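Local atomic coordinates of protein CT_858 (Chlamydia trachomatis, PDB entry 3DOR), a protein that probably acts as a secreted serine-type endopeptidase, the chlamydial protease CPAF, captured here in its mature form as a dimer. Residues G294-P299 with E318-I323; V61-I66 with V76-I81; T331-I336 with K557-L562. One frame throughout, in Å; residues are numbered along the deposited sequence.

Contact 1 (G294-P299 with E318-I323)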
loop_
_atom_site.group_PDB
_atom_site.type_symbol
_atom_site.label_atom_id
_atom_site.label_comp_id
_atom_site.label_asym_id
_atom_site.label_seq_id
_atom_site.Cartn_x
_atom_site.Cartn_y
_atom_site.Cartn_z
ATOM N N GLY B 294 36.235 20.202 -0.475
ATOM C CA GLY B 294 35.355 19.260 0.185
ATOM C C GLY B 294 34.952 18.137 -0.749
ATOM O O GLY B 294 34.922 18.310 -1.974
ATOM N N PHE B 295 34.680 16.972 -0.167
ATOM C CA PHE B 295 34.227 15.805 -0.910
ATOM C C PHE B 295 33.019 15.257 -0.155
ATOM O O PHE B 295 33.069 15.032 1.059
ATOM C CB PHE B 295 35.293 14.716 -0.997
ATOM C CG PHE B 295 34.813 13.460 -1.712
ATOM C CD1 PHE B 295 34.978 13.313 -3.088
ATOM C CD2 PHE B 295 34.152 12.452 -1.012
ATOM C CE1 PHE B 295 34.494 12.183 -3.757
ATOM C CE2 PHE B 295 33.663 11.318 -1.669
ATOM C CZ PHE B 295 33.833 11.184 -3.044
ATOM N N LEU B 296 31.934 15.050 -0.883
ATOM C CA LEU B 296 30.702 14.548 -0.302
ATOM C C LEU B 296 30.071 13.563 -1.278
ATOM O O LEU B 296 30.000 13.838 -2.465
ATOM C CB LEU B 296 29.739 15.716 -0.059
ATOM C CG LEU B 296 28.315 15.464 0.457
ATOM C CD1 LEU B 296 27.465 14.844 -0.629
ATOM C CD2 LEU B 296 28.358 14.562 1.671
ATOM N N ARG B 297 29.632 12.408 -0.791
ATOM C CA ARG B 297 28.965 11.451 -1.673
ATOM C C ARG B 297 27.490 11.396 -1.284
ATOM O O ARG B 297 27.169 11.265 -0.099
ATOM C CB ARG B 297 29.590 10.050 -1.553
ATOM C CG ARG B 297 28.830 8.971 -2.342
ATOM C CD ARG B 297 29.519 7.591 -2.363
ATOM N NE ARG B 297 28.564 6.579 -2.813
ATOM C CZ ARG B 297 28.036 6.540 -4.037
ATOM N NH1 ARG B 297 28.380 7.436 -4.955
ATOM N NH2 ARG B 297 27.101 5.650 -4.324
ATOM N N ILE B 298 26.596 11.558 -2.260
ATOM C CA ILE B 298 25.153 11.455 -2.002
ATOM C C ILE B 298 24.873 10.082 -2.601
ATOM O O ILE B 298 24.869 9.923 -3.820
ATOM C CB ILE B 298 24.343 12.554 -2.750
ATOM C CG1 ILE B 298 24.739 13.941 -2.242
ATOM C CG2 ILE B 298 22.849 12.346 -2.534
ATOM C CD1 ILE B 298 24.006 15.094 -2.951
ATOM N N PRO B 299 24.639 9.069 -1.751
ATOM C CA PRO B 299 24.387 7.701 -2.209
ATOM C C PRO B 299 23.001 7.344 -2.741
ATOM O O PRO B 299 22.871 6.502 -3.640
ATOM C CB PRO B 299 24.784 6.872 -0.988
ATOM C CG PRO B 299 24.242 7.702 0.136
ATOM C CD PRO B 299 24.569 9.146 -0.276
ATOM N N GLU B 318 19.368 16.816 8.232
ATOM C CA GLU B 318 19.960 17.650 9.279
ATOM C C GLU B 318 21.474 17.440 9.312
ATOM O O GLU B 318 22.242 18.388 9.508
ATOM C CB GLU B 318 19.342 17.331 10.645
ATOM C CG GLU B 318 18.098 18.170 10.911
ATOM C CD GLU B 318 17.303 17.713 12.112
ATOM O OE1 GLU B 318 17.914 17.357 13.141
ATOM O OE2 GLU B 318 16.057 17.724 12.027
ATOM N N GLU B 319 21.909 16.203 9.110
ATOM C CA GLU B 319 23.337 15.936 9.091
ATOM C C GLU B 319 23.938 16.575 7.836
ATOM O O GLU B 319 25.029 17.149 7.882
ATOM C CB GLU B 319 23.630 14.436 9.075
ATOM C CG GLU B 319 25.138 14.162 9.021
ATOM C CD GLU B 319 25.475 12.705 8.814
ATOM O OE1 GLU B 319 24.914 11.863 9.547
ATOM O OE2 GLU B 319 26.310 12.397 7.927
ATOM N N PHE B 320 23.219 16.467 6.719
ATOM C CA PHE B 320 23.668 17.033 5.447
ATOM C C PHE B 320 23.888 18.532 5.658
ATOM O O PHE B 320 24.907 19.093 5.237
ATOM C CB PHE B 320 22.604 16.800 4.366
ATOM C CG PHE B 320 23.035 17.203 2.973
ATOM C CD1 PHE B 320 23.621 16.278 2.120
ATOM C CD2 PHE B 320 22.830 18.494 2.511
ATOM C CE1 PHE B 320 23.996 16.633 0.818
ATOM C CE2 PHE B 320 23.203 18.858 1.208
ATOM C CZ PHE B 320 23.785 17.921 0.365
ATOM N N ALA B 321 22.925 19.171 6.318
ATOM C CA ALA B 321 23.014 20.599 6.597
ATOM C C ALA B 321 24.269 20.885 7.424
ATOM O O ALA B 321 24.972 21.855 7.166
ATOM C CB ALA B 321 21.760 21.077 7.347
ATOM N N LYS B 322 24.554 20.043 8.414
ATOM C CA LYS B 322 25.743 20.238 9.252
ATOM C C LYS B 322 27.030 20.191 8.412
ATOM O O LYS B 322 27.946 20.999 8.589
ATOM C CB LYS B 322 25.842 19.142 10.320
ATOM C CG LYS B 322 24.686 19.047 11.301
ATOM C CD LYS B 322 24.848 20.024 12.445
ATOM C CE LYS B 322 23.804 19.777 13.532
ATOM N NZ LYS B 322 23.954 18.425 14.127
ATOM N N ILE B 323 27.102 19.221 7.512
ATOM C CA ILE B 323 28.278 19.066 6.665
ATOM C C ILE B 323 28.473 20.271 5.750
ATOM O O ILE B 323 29.586 20.787 5.621
ATOM C CB ILE B 323 28.174 17.772 5.827
ATOM C CG1 ILE B 323 28.074 16.567 6.766
ATOM C CG2 ILE B 323 29.388 17.634 4.927
ATOM C CD1 ILE B 323 27.532 15.289 6.106
#
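The first two elements of a beta-alpha-beta crossover unit (strand 290-297, helix 316-330, strand 333-337) pack together where Leu-296 and Ile-298 meet the ring of Phe-320. The ring is met chiefly at CE1. Leu-296 brings its CD1 methyl to that corner at 4.2 Å, its side chain crossing the phenylalanine at about a right angle. From just beyond the end of the strand, Ile-298 reaches the same carbon with two neighbouring atoms: both CG1 and CD1 lie 4.1 Å from Phe-320 CE1. The CD1 methyls of both residues approach at a slant to the ring plane. Phe-320 reaches them because its CG stands anti to its own backbone N (chi1 -173°), which carries the ring from the flank of the helix toward the sheet. One turn on, Ile-323 turns to the same strand more loosely, 4.6 Å separating its CG2 from Leu-296 CD2. All of this is apolar and buried. Leu-352 of helix 346-354 touches both Ile-298 and Phe-320, closing the cluster on one flank, and Ala-278 of strand 278-284 lies against Leu-296 and Ile-323. Glu-319 ties the helix to the backbone N atoms of Leu-275 and Phe-276. Such apolar seating of the crossover helix on its sheet is characteristic of alpha/beta folds, here the S41 peptidase domain of the ClpP/crotonase clan.

Contact 2 (V61-I66 with V76-I81); sequences VLADFI and VTFFAI
Ile-66 and Val-76 meet in an alpha-beta hairpin, in which helix 55-67 turns back through a short connection into strand 75-78. Helix 61-66 and strand 76-78 run nearly antiparallel, at 160°, with their axes 8.7 Å apart at closest approach. Val-76 sets its CG2 methyl against the isoleucine, crossing it at about a right angle; CG2 lies 3.3 Å from Ile-66 CG1, an unusually short spacing, and 3.9 Å from Ile-66 CB. The isoleucine meets it with CG1 because that branch is set beside the backbone N (chi1 -60°). One turn earlier on the helix, the small side chain of Ala-63 sits at the edge of the Phe-78 ring, near its plane, with CB 3.9 Å from both CE1 and CZ of Phe-78. A water bridges the backbones beside this packing: it donates to Ala-63 O at 2.9 Å and accepts from Val-76 N at 3.2 Å. Leu-62 also turns toward the strand and touches Leu-11 of helix 2-20 and Ile-507 of strand 507-518. That strand pairs with strand 75-78 through the backbone of Thr-77, so the helix is seated on an antiparallel sheet while Phe-65, on another side, packs against helices 2-20 and 36-48. Past the strand the chain turns at Phe-79, whose side chain packs on Asp-373 of the second subunit; the turn is an inverse gamma turn, with a weak bond of 2.8 Å from Ala-80 N to Phe-78 O.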
loop_
_atom_site.group_PDB
_atom_site.type_symbol
_atom_site.label_atom_id
_atom_site.label_comp_id
_atom_site.label_asym_id
_atom_site.label_seq_id
_atom_site.Cartn_x
_atom_site.Cartn_y
_atom_site.Cartn_z
ATOM N N VAL B 61 7.799 -14.299 -19.923
ATOM C CA VAL B 61 7.138 -13.621 -21.031
ATOM C C VAL B 61 6.586 -12.260 -20.633
ATOM O O VAL B 61 6.711 -11.291 -21.385
ATOM C CB VAL B 61 5.989 -14.468 -21.612
ATOM C CG1 VAL B 61 5.235 -13.669 -22.667
ATOM C CG2 VAL B 61 6.550 -15.739 -22.223
ATOM N N LEU B 62 5.971 -12.189 -19.456
ATOM C CA LEU B 62 5.407 -10.928 -18.980
ATOM C C LEU B 62 6.532 -9.950 -18.660
ATOM O O LEU B 62 6.445 -8.761 -18.964
ATOM C CB LEU B 62 4.539 -11.169 -17.735
ATOM C CG LEU B 62 3.297 -12.039 -17.953
ATOM C CD1 LEU B 62 2.484 -12.121 -16.672
ATOM C CD2 LEU B 62 2.451 -11.453 -19.061
ATOM N N ALA B 63 7.594 -10.463 -18.052
ATOM C CA ALA B 63 8.745 -9.645 -17.702
ATOM C C ALA B 63 9.420 -9.085 -18.959
ATOM O O ALA B 63 9.883 -7.944 -18.962
ATOM C CB ALA B 63 9.736 -10.469 -16.889
ATOM N N ASP B 64 9.475 -9.887 -20.023
ATOM C CA ASP B 64 10.087 -9.441 -21.274
ATOM C C ASP B 64 9.221 -8.398 -21.948
ATOM O O ASP B 64 9.724 -7.480 -22.586
ATOM C CB ASP B 64 10.315 -10.624 -22.221
ATOM C CG ASP B 64 11.435 -11.534 -21.747
ATOM O OD1 ASP B 64 12.061 -11.220 -20.710
ATOM O OD2 ASP B 64 11.693 -12.562 -22.407
ATOM N N PHE B 65 7.910 -8.546 -21.798
ATOM C CA PHE B 65 6.950 -7.611 -22.367
ATOM C C PHE B 65 7.167 -6.221 -21.745
ATOM O O PHE B 65 7.225 -5.212 -22.450
ATOM C CB PHE B 65 5.531 -8.109 -22.072
ATOM C CG PHE B 65 4.449 -7.146 -22.462
ATOM C CD1 PHE B 65 4.204 -6.853 -23.803
ATOM C CD2 PHE B 65 3.652 -6.545 -21.484
ATOM C CE1 PHE B 65 3.175 -5.974 -24.169
ATOM C CE2 PHE B 65 2.620 -5.661 -21.831
ATOM C CZ PHE B 65 2.381 -5.377 -23.176
ATOM N N ILE B 66 7.278 -6.166 -20.422
ATOM C CA ILE B 66 7.498 -4.884 -19.759
ATOM C C ILE B 66 8.932 -4.428 -20.020
ATOM O O ILE B 66 9.199 -3.237 -20.156
ATOM C CB ILE B 66 7.248 -4.983 -18.230
ATOM C CG1 ILE B 66 5.802 -5.415 -17.973
ATOM C CG2 ILE B 66 7.521 -3.629 -17.556
ATOM C CD1 ILE B 66 4.766 -4.464 -18.532
ATOM N N VAL B 76 8.458 -5.892 -13.739
ATOM C CA VAL B 76 7.604 -6.792 -12.976
ATOM C C VAL B 76 8.426 -7.671 -12.044
ATOM O O VAL B 76 9.463 -8.195 -12.438
ATOM C CB VAL B 76 6.811 -7.743 -13.903
ATOM C CG1 VAL B 76 5.765 -8.510 -13.094
ATOM C CG2 VAL B 76 6.165 -6.967 -15.035
ATOM N N THR B 77 7.967 -7.826 -10.807
ATOM C CA THR B 77 8.642 -8.697 -9.852
ATOM C C THR B 77 7.634 -9.806 -9.567
ATOM O O THR B 77 6.425 -9.585 -9.663
ATOM C CB THR B 77 8.989 -7.976 -8.534
ATOM O OG1 THR B 77 7.788 -7.589 -7.863
ATOM C CG2 THR B 77 9.831 -6.740 -8.812
ATOM N N PHE B 78 8.117 -10.992 -9.214
ATOM C CA PHE B 78 7.212 -12.110 -8.968
ATOM C C PHE B 78 7.401 -12.769 -7.615
ATOM O O PHE B 78 8.469 -12.660 -7.010
ATOM C CB PHE B 78 7.387 -13.166 -10.069
ATOM C CG PHE B 78 7.327 -12.603 -11.462
ATOM C CD1 PHE B 78 8.465 -12.069 -12.058
ATOM C CD2 PHE B 78 6.126 -12.588 -12.171
ATOM C CE1 PHE B 78 8.413 -11.524 -13.346
ATOM C CE2 PHE B 78 6.062 -12.044 -13.460
ATOM C CZ PHE B 78 7.207 -11.514 -14.045
ATOM N N PHE B 79 6.356 -13.452 -7.145
ATOM C CA PHE B 79 6.436 -14.170 -5.874
ATOM C C PHE B 79 7.180 -15.467 -6.187
ATOM O O PHE B 79 6.561 -16.513 -6.354
ATOM C CB PHE B 79 5.037 -14.510 -5.325
ATOM C CG PHE B 79 4.262 -13.324 -4.814
ATOM C CD1 PHE B 79 3.156 -12.840 -5.512
ATOM C CD2 PHE B 79 4.625 -12.702 -3.617
ATOM C CE1 PHE B 79 2.420 -11.757 -5.026
ATOM C CE2 PHE B 79 3.901 -11.619 -3.121
ATOM C CZ PHE B 79 2.795 -11.145 -3.826
ATOM N N ALA B 80 8.503 -15.381 -6.277
ATOM C CA ALA B 80 9.359 -16.528 -6.590
ATOM C C ALA B 80 10.720 -16.298 -5.957
ATOM O O ALA B 80 11.201 -15.168 -5.936
ATOM C CB ALA B 80 9.505 -16.666 -8.100
ATOM N N ILE B 81 11.352 -17.353 -5.449
ATOM C CA ILE B 81 12.649 -17.191 -4.800
ATOM C C ILE B 81 13.850 -17.812 -5.496
ATOM O O ILE B 81 14.988 -17.551 -5.105
ATOM C CB ILE B 81 12.627 -17.727 -3.356
ATOM C CG1 ILE B 81 12.383 -19.235 -3.359
ATOM C CG2 ILE B 81 11.546 -17.011 -2.555
ATOM C CD1 ILE B 81 12.356 -19.836 -1.974
HETATM O O HOH W 1 9.985 -6.636 -16.404
#

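Contact 3 (T331-I336 with K557-L562)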
loop_
_atom_site.group_PDB
_atom_site.type_symbol
_atom_site.label_atom_id
_atom_site.label_comp_id
_atom_site.label_asym_id
_atom_site.label_seq_id
_atom_site.Cartn_x
_atom_site.Cartn_y
_atom_site.Cartn_z
ATOM N N THR B 331 36.354 25.486 3.100
ATOM C CA THR B 331 36.615 24.924 1.798
ATOM C C THR B 331 36.547 25.990 0.687
ATOM O O THR B 331 35.962 27.059 0.881
ATOM C CB THR B 331 35.567 23.790 1.624
ATOM O OG1 THR B 331 36.223 22.545 1.379
ATOM C CG2 THR B 331 34.579 24.126 0.577
ATOM N N GLU B 332 37.160 25.708 -0.461
ATOM C CA GLU B 332 37.141 26.635 -1.603
ATOM C C GLU B 332 36.249 26.109 -2.738
ATOM O O GLU B 332 35.833 26.858 -3.611
ATOM C CB GLU B 332 38.559 26.846 -2.163
ATOM C CG GLU B 332 39.514 27.608 -1.247
ATOM C CD GLU B 332 40.951 27.575 -1.759
ATOM O OE1 GLU B 332 41.221 28.132 -2.847
ATOM O OE2 GLU B 332 41.814 26.985 -1.076
ATOM N N ALA B 333 36.004 24.809 -2.748
ATOM C CA ALA B 333 35.165 24.188 -3.769
ATOM C C ALA B 333 34.675 22.878 -3.179
ATOM O O ALA B 333 35.191 22.435 -2.157
ATOM C CB ALA B 333 35.960 23.935 -5.050
ATOM N N LEU B 334 33.696 22.257 -3.827
ATOM C CA LEU B 334 33.118 21.025 -3.321
ATOM C C LEU B 334 32.905 19.993 -4.427
ATOM O O LEU B 334 32.325 20.297 -5.472
ATOM C CB LEU B 334 31.761 21.338 -2.687
ATOM C CG LEU B 334 31.057 20.458 -1.639
ATOM C CD1 LEU B 334 29.582 20.424 -1.984
ATOM C CD2 LEU B 334 31.619 19.059 -1.557
ATOM N N ILE B 335 33.367 18.773 -4.184
ATOM C CA ILE B 335 33.159 17.691 -5.128
ATOM C C ILE B 335 32.047 16.818 -4.556
ATOM O O ILE B 335 32.115 16.387 -3.399
ATOM C CB ILE B 335 34.417 16.823 -5.306
ATOM C CG1 ILE B 335 35.538 17.644 -5.962
ATOM C CG2 ILE B 335 34.083 15.605 -6.172
ATOM C CD1 ILE B 335 36.865 16.919 -6.009
ATOM N N ILE B 336 31.012 16.576 -5.354
ATOM C CA ILE B 336 29.901 15.734 -4.927
ATOM C C ILE B 336 29.894 14.467 -5.775
ATOM O O ILE B 336 29.687 14.526 -6.997
ATOM C CB ILE B 336 28.546 16.471 -5.093
ATOM C CG1 ILE B 336 28.475 17.655 -4.124
ATOM C CG2 ILE B 336 27.375 15.503 -4.850
ATOM C CD1 ILE B 336 27.189 18.455 -4.234
ATOM N N LYS B 557 42.219 18.454 -11.597
ATOM C CA LYS B 557 42.630 19.517 -12.506
ATOM C C LYS B 557 41.418 20.378 -12.810
ATOM O O LYS B 557 41.511 21.603 -12.845
ATOM C CB LYS B 557 43.199 18.951 -13.816
ATOM C CG LYS B 557 44.620 18.403 -13.700
ATOM C CD LYS B 557 45.153 17.939 -15.057
ATOM C CE LYS B 557 46.599 17.439 -14.957
ATOM N NZ LYS B 557 46.746 16.326 -13.964
ATOM N N LEU B 558 40.281 19.730 -13.038
ATOM C CA LEU B 558 39.042 20.436 -13.329
ATOM C C LEU B 558 38.600 21.299 -12.137
ATOM O O LEU B 558 38.180 22.437 -12.326
ATOM C CB LEU B 558 37.940 19.434 -13.704
ATOM C CG LEU B 558 38.194 18.706 -15.038
ATOM C CD1 LEU B 558 37.150 17.613 -15.250
ATOM C CD2 LEU B 558 38.175 19.707 -16.189
ATOM N N VAL B 559 38.694 20.763 -10.917
ATOM C CA VAL B 559 38.312 21.526 -9.730
ATOM C C VAL B 559 39.229 22.745 -9.569
ATOM O O VAL B 559 38.756 23.835 -9.238
ATOM C CB VAL B 559 38.370 20.652 -8.442
ATOM C CG1 VAL B 559 38.179 21.518 -7.182
ATOM C CG2 VAL B 559 37.285 19.594 -8.502
ATOM N N CYS B 560 40.532 22.569 -9.800
ATOM C CA CYS B 560 41.450 23.699 -9.688
ATOM C C CYS B 560 41.041 24.800 -10.678
ATOM O O CYS B 560 41.099 25.989 -10.355
ATOM C CB CYS B 560 42.894 23.254 -9.946
ATOM S SG CYS B 560 43.607 22.298 -8.584
ATOM N N GLN B 561 40.619 24.408 -11.880
ATOM C CA GLN B 561 40.182 25.397 -12.865
ATOM C C GLN B 561 38.942 26.112 -12.349
ATOM O O GLN B 561 38.805 27.316 -12.532
ATOM C CB GLN B 561 39.857 24.744 -14.211
ATOM C CG GLN B 561 41.067 24.280 -14.992
ATOM C CD GLN B 561 40.678 23.644 -16.316
ATOM O OE1 GLN B 561 40.169 24.316 -17.213
ATOM N NE2 GLN B 561 40.906 22.342 -16.438
ATOM N N LEU B 562 38.030 25.375 -11.717
ATOM C CA LEU B 562 36.829 26.007 -11.176
ATOM C C LEU B 562 37.227 27.045 -10.127
ATOM O O LEU B 562 36.684 28.153 -10.099
ATOM C CB LEU B 562 35.900 24.981 -10.525
ATOM C CG LEU B 562 35.067 24.052 -11.409
ATOM C CD1 LEU B 562 34.282 23.086 -10.525
ATOM C CD2 LEU B 562 34.113 24.871 -12.281
#
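Val-559 splits its two methyls between Ala-333 and Ile-335, and this fork seats the C-terminal helix 549-564 on the mixed sheet of the S41 peptidase fold. Its CG1 branch meets the single methyl of Ala-333, at 3.9 Å from CB. The CG2 branch goes to the isoleucine. The fork follows from the rotation about the CA-CB bond: with chi1 at 171°, CG1 stands anti to the backbone N of Val-559 while CG2 lies beside it, and each methyl faces a different residue of the strand. Ala-333 and Ile-335 are two apart on strand 333-337 and hence belong to the same face of the sheet; Leu-334, between them, points away from the helix, and its side chain touches Leu-296. Ile-335 does not aim its CB straight at the helix, but its extended CG1-CD1 arm (chi2 173°) brings the end of the side chain nearer and passes the valine at a slant. All three residues are buried and the contacts are apolar. Around them, Val-293 of strand 290-297 and Cys-458 of strand 457-461 also touch Val-559, so the helix rests across three neighbouring strands. Further along the same helix Ile-563 adds a contact to Ala-333, and Val-555, one turn before Val-559, meets Ile-335. Val-559 CG2 nestles against the arm itself, 3.6 Å from Ile-335 CG1 and 3.7 Å from Ile-335 CD1.

Along the chain the order is contact 2, contact 1, contact 3, each closing before the next opens. Contacts 1 and 3, with centres 16 Å apart, share one mixed sheet: strands 290-297 and 333-337 are parallel neighbours, probably bonded through Gly-294 O to Ile-335 N at 2.7 Å. Helix 316-330 leads into strand 333-337 and covers one face of that sheet; the C-terminal helix 549-564 packs on the opposite face, giving an alpha/beta/alpha layering. Contact 2 joins helix 55-67 to a strand of a separate antiparallel sheet on the opposite side of the chain's centre, its centre 37 Å from that of contact 1 and 45 Å from that of contact 3.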